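Local coordinates for protein germination-specific N-acetylmuramoyl-L-alanine amidase, Autolysin (Clostridioides difficile, PDB 7RAG) that probably acts as a zinc-dependent amidase that cleaves the N-acetylmuramoyl-L-alanine bond of peptidoglycan during spore formation, at residues Ala23-Ile28 against Asp43-Ile48; Asn103-Ile108 against Ile169-Ile174; His109-Glu114 against Cys176-Asn181. All blocks are in the same frame, centred on the assembly; numbering follows the deposited sequence.

In the fold
From the N terminus, strand 18-23 runs into the loop that carries His25, and contact 1 closes this loop by bringing the start of helix 41-58 back against Ala23-His25. The chain then passes through strand 62-65 and helix 82-99 before entering strand 104-111, so contact 1 is complete before the other two begin. Contacts 2 and 3 cross: both pair strand 104-111 with strand 171-178, their segments alternate along the chain, and each closes a loop of about sixty residues that holds helix 130-147. Backbone bonds of Ile108 to Gly24 and of His109 to Ile174 tie the three together, and contacts 1 and 3 meet at the zinc ion.

Contact 1. Residues Ala23-Ile28 against Asp43-Ile48; sequences AGHGGI and DINLAI. With ZN (zinc ion), chain C.
The carboxamide of Asn45 presses on the backbone of Gly24 unusually closely: Asn45 ND2 donates to Gly24 O at 2.4 Å, with an N-H...O angle of 159°. The direction is good for a hydrogen bond, but the length is below the normal range and its exact value is doubtful. The contact lies in the alpha/beta domain of the Amidase_3 family, where strand 18-23 of its mixed sheet gives way to a loop, next to the start of helix 41-58. Asn45 CG stands anti to the carbonyl carbon (chi1 -67°), and this swings the amide off the helix toward the loop. There the amide nitrogen also meets the His25 ring at its edge, near the ring plane, with Asn45 ND2 3.8 Å from His25 CD2; the two flat groups are turned only 24° apart.

His25 NE2 binds the zinc ion at 2.3 Å, Glu41 and His109 supply the other two protein ligands, and the other ring nitrogen, His25 ND1, is hydrogen-bonded to Asp29. The position of Asn45, one helical turn beyond Glu41 and against the backbone just before His25, is consistent with a second-shell role. At the end of strand 18-23 the Ala23 methyl rests on the helix main chain, with Ala23 CB 3.7 Å from Leu46 CA.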
loop_
_atom_site.group_PDB
_atom_site.type_symbol
_atom_site.label_atom_id
_atom_site.label_comp_id
_atom_site.label_asym_id
_atom_site.label_seq_id
_atom_site.Cartn_x
_atom_site.Cartn_y
_atom_site.Cartn_z
ATOM N N ALA B 23 -0.014 32.933 -12.208
ATOM C CA ALA B 23 -1.358 33.402 -11.875
ATOM C C ALA B 23 -1.768 34.393 -12.946
ATOM O O ALA B 23 -1.291 35.525 -12.973
ATOM C CB ALA B 23 -1.398 34.048 -10.501
ATOM N N GLY B 24 -2.621 33.959 -13.866
ATOM C CA GLY B 24 -2.947 34.830 -14.973
ATOM C C GLY B 24 -3.689 36.054 -14.494
ATOM O O GLY B 24 -4.757 35.925 -13.885
ATOM N N HIS B 25 -3.006 37.180 -14.446
ATOM C CA HIS B 25 -3.487 38.492 -14.840
ATOM C C HIS B 25 -2.710 39.350 -13.862
ATOM O O HIS B 25 -1.707 38.879 -13.317
ATOM C CB HIS B 25 -5.011 38.648 -14.846
ATOM C CG HIS B 25 -5.655 37.985 -16.029
ATOM N ND1 HIS B 25 -5.495 38.449 -17.318
ATOM C CD2 HIS B 25 -6.411 36.865 -16.123
ATOM C CE1 HIS B 25 -6.138 37.653 -18.151
ATOM N NE2 HIS B 25 -6.699 36.683 -17.452
ATOM N N GLY B 26 -3.090 40.593 -13.668
ATOM C CA GLY B 26 -2.664 41.284 -12.467
ATOM C C GLY B 26 -2.638 42.775 -12.678
ATOM O O GLY B 26 -2.693 43.266 -13.800
ATOM N N GLY B 27 -2.561 43.495 -11.557
ATOM C CA GLY B 27 -2.487 44.943 -11.624
ATOM C C GLY B 27 -3.699 45.501 -12.332
ATOM O O GLY B 27 -4.839 45.154 -12.013
ATOM N N ILE B 28 -3.448 46.352 -13.332
ATOM C CA ILE B 28 -4.536 47.000 -14.054
ATOM C C ILE B 28 -5.389 46.011 -14.829
ATOM O O ILE B 28 -6.502 46.352 -15.227
ATOM C CB ILE B 28 -4.003 48.061 -15.031
ATOM C CG1 ILE B 28 -2.903 47.450 -15.905
ATOM C CG2 ILE B 28 -3.513 49.287 -14.284
ATOM C CD1 ILE B 28 -2.456 48.347 -17.022
ATOM N N ASP B 43 -7.585 37.858 -8.600
ATOM C CA ASP B 43 -7.456 37.484 -7.201
ATOM C C ASP B 43 -7.658 35.993 -6.995
ATOM O O ASP B 43 -6.934 35.374 -6.210
ATOM C CB ASP B 43 -8.448 38.292 -6.366
ATOM C CG ASP B 43 -8.332 39.796 -6.626
ATOM O OD1 ASP B 43 -7.182 40.311 -6.623
ATOM O OD2 ASP B 43 -9.381 40.457 -6.852
ATOM N N ILE B 44 -8.612 35.395 -7.707
ATOM C CA ILE B 44 -8.806 33.951 -7.608
ATOM C C ILE B 44 -7.603 33.194 -8.176
ATOM O O ILE B 44 -7.135 32.209 -7.585
ATOM C CB ILE B 44 -10.126 33.561 -8.296
ATOM C CG1 ILE B 44 -11.300 34.142 -7.494
ATOM C CG2 ILE B 44 -10.242 32.046 -8.450
ATOM C CD1 ILE B 44 -12.651 33.658 -7.936
ATOM N N ASN B 45 -7.092 33.629 -9.328
ATOM C CA ASN B 45 -5.914 32.993 -9.907
ATOM C C ASN B 45 -4.746 33.042 -8.934
ATOM O O ASN B 45 -4.058 32.034 -8.716
ATOM C CB ASN B 45 -5.516 33.681 -11.216
ATOM C CG ASN B 45 -6.518 33.495 -12.314
ATOM O OD1 ASN B 45 -7.444 32.697 -12.213
ATOM N ND2 ASN B 45 -6.332 34.235 -13.391
ATOM N N LEU B 46 -4.505 34.225 -8.350
ATOM C CA LEU B 46 -3.415 34.373 -7.397
ATOM C C LEU B 46 -3.632 33.482 -6.190
ATOM O O LEU B 46 -2.685 32.855 -5.699
ATOM C CB LEU B 46 -3.284 35.832 -6.967
ATOM C CG LEU B 46 -2.209 36.192 -5.928
ATOM C CD1 LEU B 46 -0.806 35.957 -6.507
ATOM C CD2 LEU B 46 -2.365 37.641 -5.436
ATOM N N ALA B 47 -4.871 33.399 -5.703
ATOM C CA ALA B 47 -5.138 32.588 -4.518
ATOM C C ALA B 47 -4.839 31.113 -4.783
ATOM O O ALA B 47 -4.128 30.464 -3.999
ATOM C CB ALA B 47 -6.586 32.780 -4.061
ATOM N N ILE B 48 -5.377 30.568 -5.886
ATOM C CA ILE B 48 -5.138 29.164 -6.213
ATOM C C ILE B 48 -3.654 28.921 -6.446
ATOM O O ILE B 48 -3.083 27.947 -5.944
ATOM C CB ILE B 48 -5.974 28.726 -7.432
ATOM C CG1 ILE B 48 -7.463 28.829 -7.124
ATOM C CG2 ILE B 48 -5.634 27.301 -7.815
ATOM C CD1 ILE B 48 -8.306 28.955 -8.340
HETATM ZN ZN ZN C . -7.640 34.682 -17.962
#

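Contact 2. Residues Asn103-Ile108 against Ile169-Ile174; sequences NMFVSI and IPSVLI
Ile169 holds CG1 between its backbone N and carbonyl carbon (chi1 50°) and then extends, which carries CD1 across to the neighbouring strand, where Ile169 CD1 lies 3.7 Å from Met104 N and also touches Phe105 CB. In Phe105 a chi1 of 171° sends the ring out beside the residue's own carbonyl carbon; Ser171 CB lies at the edge of that ring, near its plane. On the same side of the sheet, Leu173 CD1 touches Ser107 OG at 3.4 Å and also Ser107 CB. The hydroxyl is hydrogen-bonded to Asp22 of strand 18-23, and its contact with the leucine methyl is van der Waals packing.

These are parallel strands at the centre of the mixed sheet, their short axes 14° apart. The bonding pattern gives the evidence. Phe105 straddles Ser171, its N donating to Pro170 O at 3.0 Å and its O accepting from Val172 N; Ser107 straddles Leu173 in the same way, from Val172 O to Ile174 N, and the Ile174 N to Ser107 O bond measures 2.8 Å.

The alternate residues face the other way. Val106 and Val172 lie side by side, CG2 of one 4.0 Å from CG2 of the other, while Ile174 CD1 meets both Val106 CG1 and Ile108 CD1. Helix 130-147 packs on this side against Val172 and Ile174, and helix 191-211 against Ile108 and Ile174, which buries the branched side chains between sheet and helices. At the entry to the second strand, Ser171 OG donates to Ile169 O over 2.9 Å, approaching from above the carbonyl plane.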
loop_
_atom_site.group_PDB
_atom_site.type_symbol
_atom_site.label_atom_id
_atom_site.label_comp_id
_atom_site.label_asym_id
_atom_site.label_seq_id
_atom_site.Cartn_x
_atom_site.Cartn_y
_atom_site.Cartn_z
ATOM N N ASN B 103 11.434 22.746 -15.077
ATOM C CA ASN B 103 10.984 21.488 -15.643
ATOM C C ASN B 103 9.564 21.565 -16.175
ATOM O O ASN B 103 9.175 20.723 -16.976
ATOM C CB ASN B 103 11.092 20.377 -14.592
ATOM C CG ASN B 103 12.496 20.245 -14.037
ATOM O OD1 ASN B 103 12.816 20.787 -12.984
ATOM N ND2 ASN B 103 13.353 19.557 -14.765
HETATM N N MSE B 104 8.791 22.570 -15.789
HETATM C CA MSE B 104 7.363 22.561 -16.091
HETATM C C MSE B 104 6.751 23.937 -15.888
HETATM O O MSE B 104 7.220 24.709 -15.065
HETATM C CB MSE B 104 6.669 21.526 -15.211
HETATM C CG MSE B 104 5.174 21.489 -15.333
HETATM SE SE MSE B 104 4.432 20.304 -13.971
HETATM C CE MSE B 104 5.257 18.569 -14.507
ATOM N N PHE B 105 5.717 24.244 -16.656
ATOM C CA PHE B 105 5.040 25.526 -16.593
ATOM C C PHE B 105 3.542 25.300 -16.462
ATOM O O PHE B 105 2.945 24.619 -17.306
ATOM C CB PHE B 105 5.325 26.355 -17.838
ATOM C CG PHE B 105 4.481 27.591 -17.939
ATOM C CD1 PHE B 105 4.759 28.696 -17.153
ATOM C CD2 PHE B 105 3.412 27.652 -18.819
ATOM C CE1 PHE B 105 3.980 29.842 -17.239
ATOM C CE2 PHE B 105 2.627 28.791 -18.911
ATOM C CZ PHE B 105 2.909 29.884 -18.124
ATOM N N VAL B 106 2.937 25.885 -15.426
ATOM C CA VAL B 106 1.501 25.780 -15.192
ATOM C C VAL B 106 0.929 27.180 -15.037
ATOM O O VAL B 106 1.374 27.956 -14.178
ATOM C CB VAL B 106 1.152 24.927 -13.951
ATOM C CG1 VAL B 106 -0.342 24.912 -13.740
ATOM C CG2 VAL B 106 1.676 23.511 -14.106
ATOM N N SER B 107 -0.075 27.483 -15.852
ATOM C CA SER B 107 -0.761 28.762 -15.854
ATOM C C SER B 107 -2.170 28.556 -15.311
ATOM O O SER B 107 -2.857 27.613 -15.719
ATOM C CB SER B 107 -0.796 29.326 -17.266
ATOM O OG SER B 107 -1.383 30.609 -17.254
ATOM N N ILE B 108 -2.584 29.415 -14.377
ATOM C CA ILE B 108 -3.887 29.331 -13.716
ATOM C C ILE B 108 -4.739 30.532 -14.140
ATOM O O ILE B 108 -4.415 31.684 -13.806
ATOM C CB ILE B 108 -3.741 29.306 -12.189
ATOM C CG1 ILE B 108 -2.763 28.213 -11.737
ATOM C CG2 ILE B 108 -5.127 29.206 -11.526
ATOM C CD1 ILE B 108 -3.293 26.831 -11.899
ATOM N N ILE B 169 9.437 22.724 -22.394
ATOM C CA ILE B 169 9.088 21.980 -21.186
ATOM C C ILE B 169 7.589 21.725 -21.191
ATOM O O ILE B 169 6.842 22.380 -21.925
ATOM C CB ILE B 169 9.507 22.737 -19.909
ATOM C CG1 ILE B 169 9.013 24.189 -19.956
ATOM C CG2 ILE B 169 11.027 22.629 -19.717
ATOM C CD1 ILE B 169 9.133 24.921 -18.628
ATOM N N PRO B 170 7.125 20.746 -20.412
ATOM C CA PRO B 170 5.679 20.483 -20.381
ATOM C C PRO B 170 4.914 21.705 -19.879
ATOM O O PRO B 170 5.212 22.263 -18.821
ATOM C CB PRO B 170 5.557 19.285 -19.427
ATOM C CG PRO B 170 6.874 18.639 -19.498
ATOM C CD PRO B 170 7.870 19.724 -19.654
ATOM N N SER B 171 3.910 22.112 -20.642
ATOM C CA SER B 171 3.259 23.386 -20.396
ATOM C C SER B 171 1.758 23.204 -20.493
ATOM O O SER B 171 1.278 22.668 -21.485
ATOM C CB SER B 171 3.725 24.439 -21.407
ATOM O OG SER B 171 5.117 24.656 -21.305
ATOM N N VAL B 172 1.018 23.651 -19.479
ATOM C CA VAL B 172 -0.431 23.510 -19.478
ATOM C C VAL B 172 -1.066 24.768 -18.915
ATOM O O VAL B 172 -0.489 25.471 -18.074
ATOM C CB VAL B 172 -0.913 22.291 -18.669
ATOM C CG1 VAL B 172 -0.240 21.023 -19.164
ATOM C CG2 VAL B 172 -0.630 22.511 -17.197
ATOM N N LEU B 173 -2.272 25.040 -19.392
ATOM C CA LEU B 173 -3.115 26.095 -18.860
ATOM C C LEU B 173 -4.321 25.451 -18.205
ATOM O O LEU B 173 -4.904 24.521 -18.763
ATOM C CB LEU B 173 -3.579 27.045 -19.964
ATOM C CG LEU B 173 -4.643 28.060 -19.523
ATOM C CD1 LEU B 173 -3.925 29.242 -18.974
ATOM C CD2 LEU B 173 -5.580 28.482 -20.662
ATOM N N ILE B 174 -4.703 25.935 -17.029
ATOM C CA ILE B 174 -5.883 25.428 -16.340
ATOM C C ILE B 174 -6.858 26.569 -16.127
ATOM O O ILE B 174 -6.545 27.536 -15.421
ATOM C CB ILE B 174 -5.525 24.774 -15.002
ATOM C CG1 ILE B 174 -4.332 23.843 -15.173
ATOM C CG2 ILE B 174 -6.708 23.999 -14.478
ATOM C CD1 ILE B 174 -3.996 23.135 -13.940
#

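Contact 3. Residues His109-Glu114 against Cys176-Asn181; sequences HLNAFE and CGFLSN. With ZN (zinc ion), chain C.
Asn111 lies alongside Phe178, both side chains pointing the same way, with Asn111 CB over one face of the ring, 4.0 Å from its centroid and 17° off the normal: a CH-pi contact. The amide plane is turned 37° from the ring plane, and Asn111 ND2 is 3.4 Å from Phe178 CE1. The pair sits at the C-terminal ends of two parallel strands, 104-111 and 171-178, in the mixed sheet of the Amidase_3 alpha/beta domain, just past the zinc ligand His109. Their backbones agree: Asn111 N donates to Gly177 O at 3.0 Å, and Asn111 O accepts from Leu179 N.

Leu110 projects to the other side, where CD2 packs on Cys176 CB and Leu110 CD1 touches Leu179 CG at 4.0 Å. His109 instead leads its ring away to the zinc ion, bound by ND1 at 2.3 Å beside His25 and Glu41, while His109 O accepts from Cys176 N.

Beyond the strands, a type I turn from Phe178 to Asn181 leads into helix 182-188, with Asn181 as its N-cap. Ser180, on this turn, puts OG between its backbone N and carbonyl carbon (chi1 57°), where Ser180 OG takes a weak but straight bond from Phe113 N at 3.4 Å.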
loop_
_atom_site.group_PDB
_atom_site.type_symbol
_atom_site.label_atom_id
_atom_site.label_comp_id
_atom_site.label_asym_id
_atom_site.label_seq_id
_atom_site.Cartn_x
_atom_site.Cartn_y
_atom_site.Cartn_z
ATOM N N HIS B 109 -5.843 30.258 -14.837
ATOM C CA HIS B 109 -6.808 31.262 -15.273
ATOM C C HIS B 109 -8.217 30.826 -14.861
ATOM O O HIS B 109 -8.407 29.827 -14.166
ATOM C CB HIS B 109 -6.748 31.496 -16.797
ATOM C CG HIS B 109 -5.561 32.291 -17.253
ATOM N ND1 HIS B 109 -5.674 33.555 -17.783
ATOM C CD2 HIS B 109 -4.239 32.003 -17.262
ATOM C CE1 HIS B 109 -4.478 34.013 -18.101
ATOM N NE2 HIS B 109 -3.586 33.093 -17.789
ATOM N N LEU B 110 -9.210 31.603 -15.290
ATOM C CA LEU B 110 -10.615 31.232 -15.216
ATOM C C LEU B 110 -11.261 31.624 -16.533
ATOM O O LEU B 110 -10.702 32.405 -17.307
ATOM C CB LEU B 110 -11.349 31.931 -14.060
ATOM C CG LEU B 110 -10.738 32.031 -12.662
ATOM C CD1 LEU B 110 -11.522 33.032 -11.852
ATOM C CD2 LEU B 110 -10.739 30.674 -11.963
ATOM N N ASN B 111 -12.448 31.096 -16.787
ATOM C CA ASN B 111 -13.167 31.399 -18.014
ATOM C C ASN B 111 -14.431 32.183 -17.692
ATOM O O ASN B 111 -14.860 32.262 -16.537
ATOM C CB ASN B 111 -13.513 30.111 -18.770
ATOM C CG ASN B 111 -13.597 30.318 -20.283
ATOM O OD1 ASN B 111 -13.385 31.428 -20.783
ATOM N ND2 ASN B 111 -13.890 29.241 -21.016
ATOM N N ALA B 112 -15.018 32.778 -18.733
ATOM C CA ALA B 112 -16.334 33.414 -18.623
ATOM C C ALA B 112 -16.912 33.576 -20.016
ATOM O O ALA B 112 -16.278 34.186 -20.881
ATOM C CB ALA B 112 -16.260 34.769 -17.921
ATOM N N PHE B 113 -18.110 33.046 -20.228
ATOM C CA PHE B 113 -18.796 33.163 -21.500
ATOM C C PHE B 113 -20.125 33.888 -21.297
ATOM O O PHE B 113 -20.608 34.030 -20.170
ATOM C CB PHE B 113 -18.999 31.777 -22.131
ATOM C CG PHE B 113 -19.605 31.822 -23.499
ATOM C CD1 PHE B 113 -19.096 32.678 -24.469
ATOM C CD2 PHE B 113 -20.691 31.019 -23.821
ATOM C CE1 PHE B 113 -19.665 32.730 -25.741
ATOM C CE2 PHE B 113 -21.263 31.060 -25.091
ATOM C CZ PHE B 113 -20.750 31.918 -26.051
ATOM N N GLU B 114 -20.703 34.380 -22.401
ATOM C CA GLU B 114 -22.006 35.040 -22.327
ATOM C C GLU B 114 -23.089 34.093 -21.822
ATOM O O GLU B 114 -24.044 34.536 -21.177
ATOM C CB GLU B 114 -22.396 35.610 -23.693
ATOM N N CYS B 176 -9.973 27.192 -14.193
ATOM C CA CYS B 176 -10.458 26.445 -13.044
ATOM C C CYS B 176 -11.970 26.371 -12.967
ATOM O O CYS B 176 -12.486 25.422 -12.384
ATOM C CB CYS B 176 -9.876 27.057 -11.775
ATOM S SG CYS B 176 -8.075 27.040 -11.853
ATOM N N GLY B 177 -12.682 27.325 -13.554
ATOM C CA GLY B 177 -14.134 27.339 -13.538
ATOM C C GLY B 177 -14.603 28.550 -14.306
ATOM O O GLY B 177 -13.798 29.302 -14.865
ATOM N N PHE B 178 -15.923 28.743 -14.322
ATOM C CA PHE B 178 -16.547 29.852 -15.038
ATOM C C PHE B 178 -17.099 30.872 -14.051
ATOM O O PHE B 178 -17.989 30.553 -13.256
ATOM C CB PHE B 178 -17.672 29.360 -15.946
ATOM C CG PHE B 178 -17.200 28.618 -17.164
ATOM C CD1 PHE B 178 -17.300 29.190 -18.425
ATOM C CD2 PHE B 178 -16.691 27.342 -17.057
ATOM C CE1 PHE B 178 -16.884 28.507 -19.558
ATOM C CE2 PHE B 178 -16.273 26.654 -18.186
ATOM C CZ PHE B 178 -16.370 27.241 -19.439
ATOM N N LEU B 179 -16.588 32.106 -14.119
ATOM C CA LEU B 179 -17.231 33.215 -13.427
ATOM C C LEU B 179 -18.611 33.505 -13.988
ATOM O O LEU B 179 -19.432 34.122 -13.299
ATOM C CB LEU B 179 -16.387 34.477 -13.530
ATOM C CG LEU B 179 -15.144 34.517 -12.661
ATOM C CD1 LEU B 179 -14.500 35.883 -12.758
ATOM C CD2 LEU B 179 -15.532 34.198 -11.240
ATOM N N SER B 180 -18.873 33.089 -15.231
ATOM C CA SER B 180 -20.166 33.297 -15.867
ATOM C C SER B 180 -21.281 32.487 -15.217
ATOM O O SER B 180 -22.456 32.756 -15.477
ATOM C CB SER B 180 -20.065 32.951 -17.354
ATOM O OG SER B 180 -19.615 31.617 -17.559
ATOM N N ASN B 181 -20.946 31.524 -14.369
ATOM C CA ASN B 181 -21.901 30.608 -13.762
ATOM C C ASN B 181 -22.006 30.928 -12.270
ATOM O O ASN B 181 -20.996 30.890 -11.559
ATOM C CB ASN B 181 -21.436 29.172 -13.998
ATOM C CG ASN B 181 -22.385 28.153 -13.447
ATOM O OD1 ASN B 181 -22.091 27.479 -12.455
ATOM N ND2 ASN B 181 -23.539 28.023 -14.090
HETATM ZN ZN ZN C . -7.640 34.682 -17.962
#